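Putative ABC transporter, periplasmic binding protein, amino acid (Neisseria gonorrhoeae, PDB 2YJP) binds L-cysteine as the extracytoplasmic solute receptor of a probable ABC transporter and belongs to the family 3 bacterial solute-binding proteins. Local coordinates at residues Thr166-Lys171 with Leu189-Asn194; Ala46-Ile51 with Ala248-Trp253. The protein carries 1 engineered substitution. One frame throughout, in Å; residues are numbered along the deposited sequence.

How the contacts relate
Contact 1 pairs two parallel strands of the beta-alpha-beta unit formed by strand 166-170, helix 174-182 and strand 187-191, whereas contact 2 sets the start of helix 48-54 against the start of helix 248-264. Their centres are 34 Å apart and their nearest atoms about 23 Å, on opposite sides of the chain's centre. In sequence, contact 1 falls wholly within the span that contact 2 brackets. Contact 1 holds D192, which binds zinc with E105, and is close to the cysteine pocket: the strand end at 170-171 runs on to the pocket residues T173 and T174, and N194 hydrogen-bonds to H211, another of them. Contact 2 is remote from the annotated sites.

Contact 1 (Thr166-Lys171 with Leu189-Asn194); sequences TLLVNK and LKFDQN. With ZN (zinc ion), chain G.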
ATOM      1  N   THR A 166      21.669   1.263  11.600  1.00 26.60           N
ATOM      2  CA  THR A 166      20.450   1.957  11.270  1.00 24.59           C
ATOM      3  C   THR A 166      19.518   1.141  10.358  1.00 22.77           C
ATOM      4  O   THR A 166      19.977   0.559   9.384  1.00 22.34           O
ATOM      5  CB  THR A 166      20.798   3.333  10.634  1.00 25.26           C
ATOM      6  OG1 THR A 166      21.433   4.160  11.615  1.00 27.28           O
ATOM      7  CG2 THR A 166      19.569   4.081  10.141  1.00 22.34           C
ATOM      8  N   LEU A 167      18.227   1.094  10.697  1.00 21.19           N
ATOM      9  CA  LEU A 167      17.218   0.495   9.823  1.00 19.80           C
ATOM     10  C   LEU A 167      16.413   1.590   9.155  1.00 19.76           C
ATOM     11  O   LEU A 167      15.982   2.546   9.821  1.00 19.98           O
ATOM     12  CB  LEU A 167      16.295  -0.445  10.623  1.00 18.53           C
ATOM     13  CG  LEU A 167      15.159  -1.161   9.926  1.00 17.89           C
ATOM     14  CD1 LEU A 167      15.656  -2.180   8.873  1.00 13.60           C
ATOM     15  CD2 LEU A 167      14.294  -1.835  10.990  1.00 17.96           C
ATOM     16  N   LEU A 168      16.252   1.480   7.829  1.00 19.16           N
ATOM     17  CA  LEU A 168      15.442   2.448   7.071  1.00 18.53           C
ATOM     18  C   LEU A 168      13.954   2.046   7.009  1.00 18.41           C
ATOM     19  O   LEU A 168      13.613   0.864   6.800  1.00 18.58           O
ATOM     20  CB  LEU A 168      15.966   2.561   5.646  1.00 18.08           C
ATOM     21  CG  LEU A 168      17.418   3.041   5.612  1.00 20.55           C
ATOM     22  CD1 LEU A 168      18.078   2.886   4.261  1.00 20.47           C
ATOM     23  CD2 LEU A 168      17.440   4.484   6.010  1.00 21.16           C
ATOM     24  N   VAL A 169      13.070   3.013   7.233  1.00 17.77           N
ATOM     25  CA  VAL A 169      11.674   2.769   7.017  1.00 16.28           C
ATOM     26  C   VAL A 169      11.051   4.017   6.365  1.00 17.60           C
ATOM     27  O   VAL A 169      11.524   5.172   6.593  1.00 17.85           O
ATOM     28  CB  VAL A 169      10.883   2.490   8.360  1.00 17.18           C
ATOM     29  CG1 VAL A 169      11.248   1.148   8.955  1.00 14.79           C
ATOM     30  CG2 VAL A 169      11.042   3.662   9.403  1.00 13.97           C
ATOM     31  N   ASN A 170       9.975   3.774   5.603  1.00 16.11           N
ATOM     32  CA  ASN A 170       9.140   4.844   5.083  1.00 16.68           C
ATOM     33  C   ASN A 170       8.290   5.317   6.262  1.00 17.83           C
ATOM     34  O   ASN A 170       7.618   4.489   6.905  1.00 17.18           O
ATOM     35  CB  ASN A 170       8.347   4.341   3.888  1.00 14.82           C
ATOM     36  CG  ASN A 170       7.349   5.358   3.312  1.00 19.97           C
ATOM     37  OD1 ASN A 170       6.353   5.027   2.900  1.00 19.00           O
ATOM     38  ND2 ASN A 170       7.681   6.540   3.213  1.00 20.47           N
ATOM     39  N   LYS A 171       8.394   6.611   6.600  1.00 17.77           N
ATOM     40  CA  LYS A 171       7.653   7.141   7.697  1.00 19.19           C
ATOM     41  C   LYS A 171       6.129   6.837   7.572  1.00 19.05           C
ATOM     42  O   LYS A 171       5.544   7.033   6.499  1.00 18.60           O
ATOM     43  CB  LYS A 171       7.933   8.670   7.861  1.00 20.80           C
ATOM     44  CG  LYS A 171       7.118   9.317   8.996  1.00 25.16           C
ATOM     45  CD  LYS A 171       7.605  10.752   9.381  1.00 31.93           C
ATOM     46  CE  LYS A 171       6.522  11.507  10.181  1.00 37.77           C
ATOM     47  NZ  LYS A 171       6.765  13.030  10.232  1.00 42.42           N
ATOM     48  N   LEU A 189      15.846   5.235  10.827  1.00 22.72           N
ATOM     49  CA  LEU A 189      15.939   6.438  10.019  1.00 22.86           C
ATOM     50  C   LEU A 189      14.755   6.446   9.046  1.00 21.21           C
ATOM     51  O   LEU A 189      14.588   5.553   8.240  1.00 20.32           O
ATOM     52  CB  LEU A 189      17.254   6.469   9.250  1.00 22.63           C
ATOM     53  CG  LEU A 189      17.531   7.710   8.402  1.00 24.96           C
ATOM     54  CD1 LEU A 189      17.716   8.889   9.235  1.00 23.66           C
ATOM     55  CD2 LEU A 189      18.845   7.638   7.769  1.00 24.24           C
ATOM     56  N   LYS A 190      13.939   7.488   9.137  1.00 22.18           N
ATOM     57  CA  LYS A 190      12.650   7.532   8.444  1.00 21.21           C
ATOM     58  C   LYS A 190      12.649   8.600   7.318  1.00 22.13           C
ATOM     59  O   LYS A 190      13.211   9.669   7.464  1.00 23.23           O
ATOM     60  CB  LYS A 190      11.526   7.791   9.447  1.00 20.72           C
ATOM     61  CG  LYS A 190      11.697   7.080  10.757  1.00 20.79           C
ATOM     62  CD  LYS A 190      10.430   7.117  11.605  1.00 20.46           C
ATOM     63  CE  LYS A 190      10.721   6.552  13.007  1.00 21.07           C
ATOM     64  NZ  LYS A 190       9.522   6.403  13.897  1.00 23.22           N
ATOM     65  N   PHE A 191      12.029   8.277   6.184  1.00 20.98           N
ATOM     66  CA  PHE A 191      11.907   9.227   5.088  1.00 20.95           C
ATOM     67  C   PHE A 191      10.442   9.261   4.699  1.00 20.25           C
ATOM     68  O   PHE A 191       9.774   8.214   4.750  1.00 18.66           O
ATOM     69  CB  PHE A 191      12.740   8.727   3.907  1.00 20.95           C
ATOM     70  CG  PHE A 191      14.224   8.793   4.146  1.00 22.00           C
ATOM     71  CD1 PHE A 191      14.948   9.970   3.867  1.00 24.48           C
ATOM     72  CD2 PHE A 191      14.887   7.706   4.681  1.00 23.67           C
ATOM     73  CE1 PHE A 191      16.326  10.036   4.125  1.00 27.88           C
ATOM     74  CE2 PHE A 191      16.265   7.762   4.955  1.00 24.65           C
ATOM     75  CZ  PHE A 191      16.977   8.900   4.670  1.00 25.22           C
ATOM     76  N   ASP A 192       9.929  10.424   4.330  1.00 19.64           N
ATOM     77  CA  ASP A 192       8.498  10.601   3.909  1.00 19.20           C
ATOM     78  C   ASP A 192       8.065   9.709   2.725  1.00 18.91           C
ATOM     79  O   ASP A 192       6.993   9.144   2.741  1.00 18.73           O
ATOM     80  CB  ASP A 192       8.229  12.062   3.545  1.00 18.97           C
ATOM     81  CG  ASP A 192       8.178  12.997   4.780  1.00 22.67           C
ATOM     82  OD1 ASP A 192       8.400  12.483   5.872  1.00 24.81           O
ATOM     83  OD2 ASP A 192       7.876  14.241   4.690  1.00 21.41           O
ATOM     84  N   GLN A 193       8.932   9.570   1.716  1.00 18.54           N
ATOM     85  CA  GLN A 193       8.619   8.964   0.453  1.00 18.65           C
ATOM     86  C   GLN A 193       9.345   7.632   0.232  1.00 18.20           C
ATOM     87  O   GLN A 193      10.506   7.480   0.718  1.00 19.00           O
ATOM     88  CB  GLN A 193       9.079   9.915  -0.642  1.00 18.72           C
ATOM     89  CG  GLN A 193       8.501  11.278  -0.506  1.00 23.14           C
ATOM     90  CD  GLN A 193       8.855  12.173  -1.730  1.00 31.96           C
ATOM     91  OE1 GLN A 193       8.698  11.753  -2.875  1.00 33.09           O
ATOM     92  NE2 GLN A 193       9.336  13.390  -1.475  1.00 33.27           N
ATOM     93  N   ASN A 194       8.749   6.725  -0.553  1.00 15.86           N
ATOM     94  CA  ASN A 194       9.425   5.464  -0.827  1.00 17.13           C
ATOM     95  C   ASN A 194      10.727   5.643  -1.585  1.00 17.52           C
ATOM     96  O   ASN A 194      11.681   5.001  -1.254  1.00 17.07           O
ATOM     97  CB  ASN A 194       8.520   4.398  -1.518  1.00 16.22           C
ATOM     98  CG  ASN A 194       7.416   3.877  -0.562  1.00 19.49           C
ATOM     99  OD1 ASN A 194       7.736   3.348   0.504  1.00 17.27           O
ATOM    100  ND2 ASN A 194       6.118   4.111  -0.910  1.00 14.38           N
TER
HETATM  101 ZN    ZN G1272       6.611  14.697   3.214  1.00 29.74          ZN
HETATM  102  O   HOH W   1       4.717   3.083   1.564  1.00 14.45           O
HETATM  103  O   HOH W   2       4.891   7.164   1.560  1.00 19.77           O
HETATM  104  O   HOH W   3       5.147   8.913   4.650  1.00 18.36           O
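L168, V169 and N170 pair in parallel with L189, K190 and F191, the short strand axes inclined by 24° and 4.9 Å apart at closest approach; helix 174-182 joins the two strands in a beta-alpha-beta crossover. L189 N donates to L167 O, V169 N to L189 O, and F191 N to V169 O. L168 CD2 meets the F191 ring at its edge, in plane, 3.6 Å from CE2, and also rests against L189 CB. On the opposite face of the sheet, V169 CG2 lies along the aliphatic part of K190, 3.7 Å from CG, while K190 NZ salt-bridges D176. N170 carries its CG anti to the backbone N (chi1 176°), and ND2 thereby reaches F191 O at 3.1 Å and, in a weak bond, D192 O at 2.7 Å. K171 N donates to F191 O as well, at 2.8 Å, from the other face of that carbonyl's plane. One water bridges N170 OD1 to N194 ND2, a second N170 OD1 to D192 O; N194 also bonds H211 through OD1 and D64 through ND2. These bonds probably fix the turn after strand 187-191, from which D192 OD2 binds zinc at 2.0 Å alongside E105.

Contact 2 (Ala46-Ile51 with Ala248-Trp253); sequences ATVAAI and ADLLNW
D249 directs its carboxylate at the first turn of helix 48-54, crossing the side chain of V48 at about a right angle. With CG anti to the backbone N (chi1 -171°), D249 brings OD2 to 2.8 Å from V48 N, which meets it nearly along the C-O axis with an N-H...O angle of 151°. The same oxygen accepts from a water, 2.8 Å away, that in turn accepts from A49 N, so one carboxylate oxygen serves two amides at the helix start, one directly and one through solvent. T47 is the N-cap: its OG1 accepts from A50 N at 3.0 Å. The cap and D249 thus satisfy different N-H groups of the first turn, and a negative charge here would probably interact favourably with the helix dipole. Next to these polar contacts, V48 CG2 packs 3.6 Å from W253 CB, their side chains also roughly perpendicular, and approaches the indole obliquely. I51 and L250 cross in the same manner, with I51 CD1 4.0 Å from L250 CD1. L250 CB further abuts A46 O, which also accepts a hydrogen bond from N247 ND2. Helix 80-93 supplies L92, touched by both I51 and W253, while V243 of strand 237-244 contacts L250.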
ATOM      1  N   ALA A  46     -18.604  12.718   2.393  1.00 41.03           N
ATOM      2  CA  ALA A  46     -18.450  12.399   0.955  1.00 37.07           C
ATOM      3  C   ALA A  46     -19.340  11.201   0.673  1.00 34.48           C
ATOM      4  O   ALA A  46     -18.861  10.074   0.604  1.00 32.90           O
ATOM      5  CB  ALA A  46     -17.015  12.028   0.654  1.00 34.28           C
ATOM      6  N   THR A  47     -20.638  11.437   0.591  1.00 33.33           N
ATOM      7  CA  THR A  47     -21.597  10.367   0.371  1.00 32.19           C
ATOM      8  C   THR A  47     -21.644   9.983  -1.126  1.00 31.12           C
ATOM      9  O   THR A  47     -21.175  10.718  -2.004  1.00 30.62           O
ATOM     10  CB  THR A  47     -23.037  10.792   0.811  1.00 34.11           C
ATOM     11  OG1 THR A  47     -23.442  11.896  -0.009  1.00 34.77           O
ATOM     12  CG2 THR A  47     -23.112  11.204   2.279  1.00 33.03           C
ATOM     13  N   VAL A  48     -22.236   8.838  -1.410  1.00 31.05           N
ATOM     14  CA  VAL A  48     -22.491   8.401  -2.775  1.00 30.95           C
ATOM     15  C   VAL A  48     -23.155   9.553  -3.549  1.00 32.70           C
ATOM     16  O   VAL A  48     -22.612  10.033  -4.516  1.00 32.69           O
ATOM     17  CB  VAL A  48     -23.345   7.089  -2.798  1.00 31.39           C
ATOM     18  CG1 VAL A  48     -24.038   6.886  -4.149  1.00 29.21           C
ATOM     19  CG2 VAL A  48     -22.442   5.876  -2.398  1.00 29.35           C
ATOM     20  N   ALA A  49     -24.307  10.027  -3.083  1.00 34.29           N
ATOM     21  CA  ALA A  49     -24.998  11.113  -3.747  1.00 35.80           C
ATOM     22  C   ALA A  49     -24.106  12.343  -3.942  1.00 35.89           C
ATOM     23  O   ALA A  49     -24.104  12.941  -5.026  1.00 37.00           O
ATOM     24  CB  ALA A  49     -26.312  11.477  -3.028  1.00 37.08           C
ATOM     25  N   ALA A  50     -23.366  12.738  -2.907  1.00 35.13           N
ATOM     26  CA  ALA A  50     -22.557  13.961  -3.009  1.00 35.12           C
ATOM     27  C   ALA A  50     -21.477  13.805  -4.083  1.00 33.69           C
ATOM     28  O   ALA A  50     -21.197  14.724  -4.817  1.00 33.97           O
ATOM     29  CB  ALA A  50     -21.945  14.326  -1.685  1.00 34.67           C
ATOM     30  N   ILE A  51     -20.883  12.626  -4.161  1.00 31.97           N
ATOM     31  CA  ILE A  51     -19.877  12.372  -5.150  1.00 30.14           C
ATOM     32  C   ILE A  51     -20.463  12.314  -6.552  1.00 31.36           C
ATOM     33  O   ILE A  51     -19.825  12.791  -7.486  1.00 30.86           O
ATOM     34  CB  ILE A  51     -19.080  11.107  -4.824  1.00 28.48           C
ATOM     35  CG1 ILE A  51     -18.192  11.334  -3.570  1.00 26.09           C
ATOM     36  CG2 ILE A  51     -18.209  10.682  -6.047  1.00 26.06           C
ATOM     37  CD1 ILE A  51     -17.802  10.061  -2.878  1.00 22.65           C
ATOM     38  N   ALA A 248     -20.723   6.048   6.593  1.00 24.24           N
ATOM     39  CA  ALA A 248     -21.296   4.718   6.384  1.00 25.02           C
ATOM     40  C   ALA A 248     -21.897   4.557   4.992  1.00 25.42           C
ATOM     41  O   ALA A 248     -21.973   3.453   4.437  1.00 25.12           O
ATOM     42  CB  ALA A 248     -22.363   4.442   7.419  1.00 26.05           C
ATOM     43  N   ASP A 249     -22.323   5.669   4.424  1.00 25.86           N
ATOM     44  CA  ASP A 249     -22.892   5.639   3.098  1.00 27.07           C
ATOM     45  C   ASP A 249     -21.870   5.185   2.030  1.00 26.14           C
ATOM     46  O   ASP A 249     -22.174   4.271   1.234  1.00 27.19           O
ATOM     47  CB  ASP A 249     -23.536   6.984   2.747  1.00 27.88           C
ATOM     48  CG  ASP A 249     -24.307   6.921   1.478  1.00 31.77           C
ATOM     49  OD1 ASP A 249     -25.357   6.237   1.416  1.00 36.20           O
ATOM     50  OD2 ASP A 249     -23.870   7.554   0.514  1.00 35.73           O
ATOM     51  N   LEU A 250     -20.689   5.810   2.017  1.00 23.98           N
ATOM     52  CA  LEU A 250     -19.637   5.446   1.064  1.00 23.06           C
ATOM     53  C   LEU A 250     -18.984   4.096   1.410  1.00 22.48           C
ATOM     54  O   LEU A 250     -18.653   3.305   0.510  1.00 21.33           O
ATOM     55  CB  LEU A 250     -18.562   6.520   0.972  1.00 21.87           C
ATOM     56  CG  LEU A 250     -17.571   6.374  -0.225  1.00 22.52           C
ATOM     57  CD1 LEU A 250     -18.215   6.326  -1.635  1.00 19.97           C
ATOM     58  CD2 LEU A 250     -16.504   7.455  -0.165  1.00 20.90           C
ATOM     59  N   LEU A 251     -18.812   3.863   2.718  1.00 21.35           N
ATOM     60  CA  LEU A 251     -18.349   2.605   3.242  1.00 21.57           C
ATOM     61  C   LEU A 251     -19.208   1.450   2.721  1.00 22.97           C
ATOM     62  O   LEU A 251     -18.678   0.450   2.207  1.00 23.07           O
ATOM     63  CB  LEU A 251     -18.351   2.620   4.784  1.00 21.00           C
ATOM     64  CG  LEU A 251     -17.868   1.306   5.389  1.00 22.94           C
ATOM     65  CD1 LEU A 251     -16.316   1.071   5.023  1.00 21.16           C
ATOM     66  CD2 LEU A 251     -18.107   1.232   6.940  1.00 20.63           C
ATOM     67  N   ASN A 252     -20.534   1.574   2.895  1.00 22.86           N
ATOM     68  CA  ASN A 252     -21.418   0.507   2.489  1.00 23.63           C
ATOM     69  C   ASN A 252     -21.365   0.225   0.963  1.00 23.58           C
ATOM     70  O   ASN A 252     -21.331  -0.945   0.535  1.00 22.91           O
ATOM     71  CB  ASN A 252     -22.845   0.795   2.930  1.00 24.92           C
ATOM     72  CG  ASN A 252     -23.784  -0.266   2.469  1.00 27.31           C
ATOM     73  OD1 ASN A 252     -23.561  -1.464   2.712  1.00 28.38           O
ATOM     74  ND2 ASN A 252     -24.806   0.140   1.765  1.00 26.28           N
ATOM     75  N   TRP A 253     -21.303   1.303   0.169  1.00 22.87           N
ATOM     76  CA  TRP A 253     -21.134   1.189  -1.272  1.00 23.06           C
ATOM     77  C   TRP A 253     -19.816   0.550  -1.685  1.00 22.93           C
ATOM     78  O   TRP A 253     -19.818  -0.345  -2.538  1.00 23.80           O
ATOM     79  CB  TRP A 253     -21.246   2.557  -1.929  1.00 22.72           C
ATOM     80  CG  TRP A 253     -21.288   2.444  -3.387  1.00 23.59           C
ATOM     81  CD1 TRP A 253     -22.371   2.133  -4.167  1.00 25.70           C
ATOM     82  CD2 TRP A 253     -20.186   2.592  -4.269  1.00 23.86           C
ATOM     83  NE1 TRP A 253     -21.996   2.122  -5.492  1.00 28.29           N
ATOM     84  CE2 TRP A 253     -20.663   2.402  -5.577  1.00 26.09           C
ATOM     85  CE3 TRP A 253     -18.839   2.906  -4.082  1.00 22.75           C
ATOM     86  CZ2 TRP A 253     -19.827   2.478  -6.696  1.00 28.15           C
ATOM     87  CZ3 TRP A 253     -18.015   2.981  -5.185  1.00 24.61           C
ATOM     88  CH2 TRP A 253     -18.502   2.764  -6.470  1.00 26.65           C
TER
HETATM   89  O   HOH W   4     -25.849   9.003  -0.760  1.00 30.88           O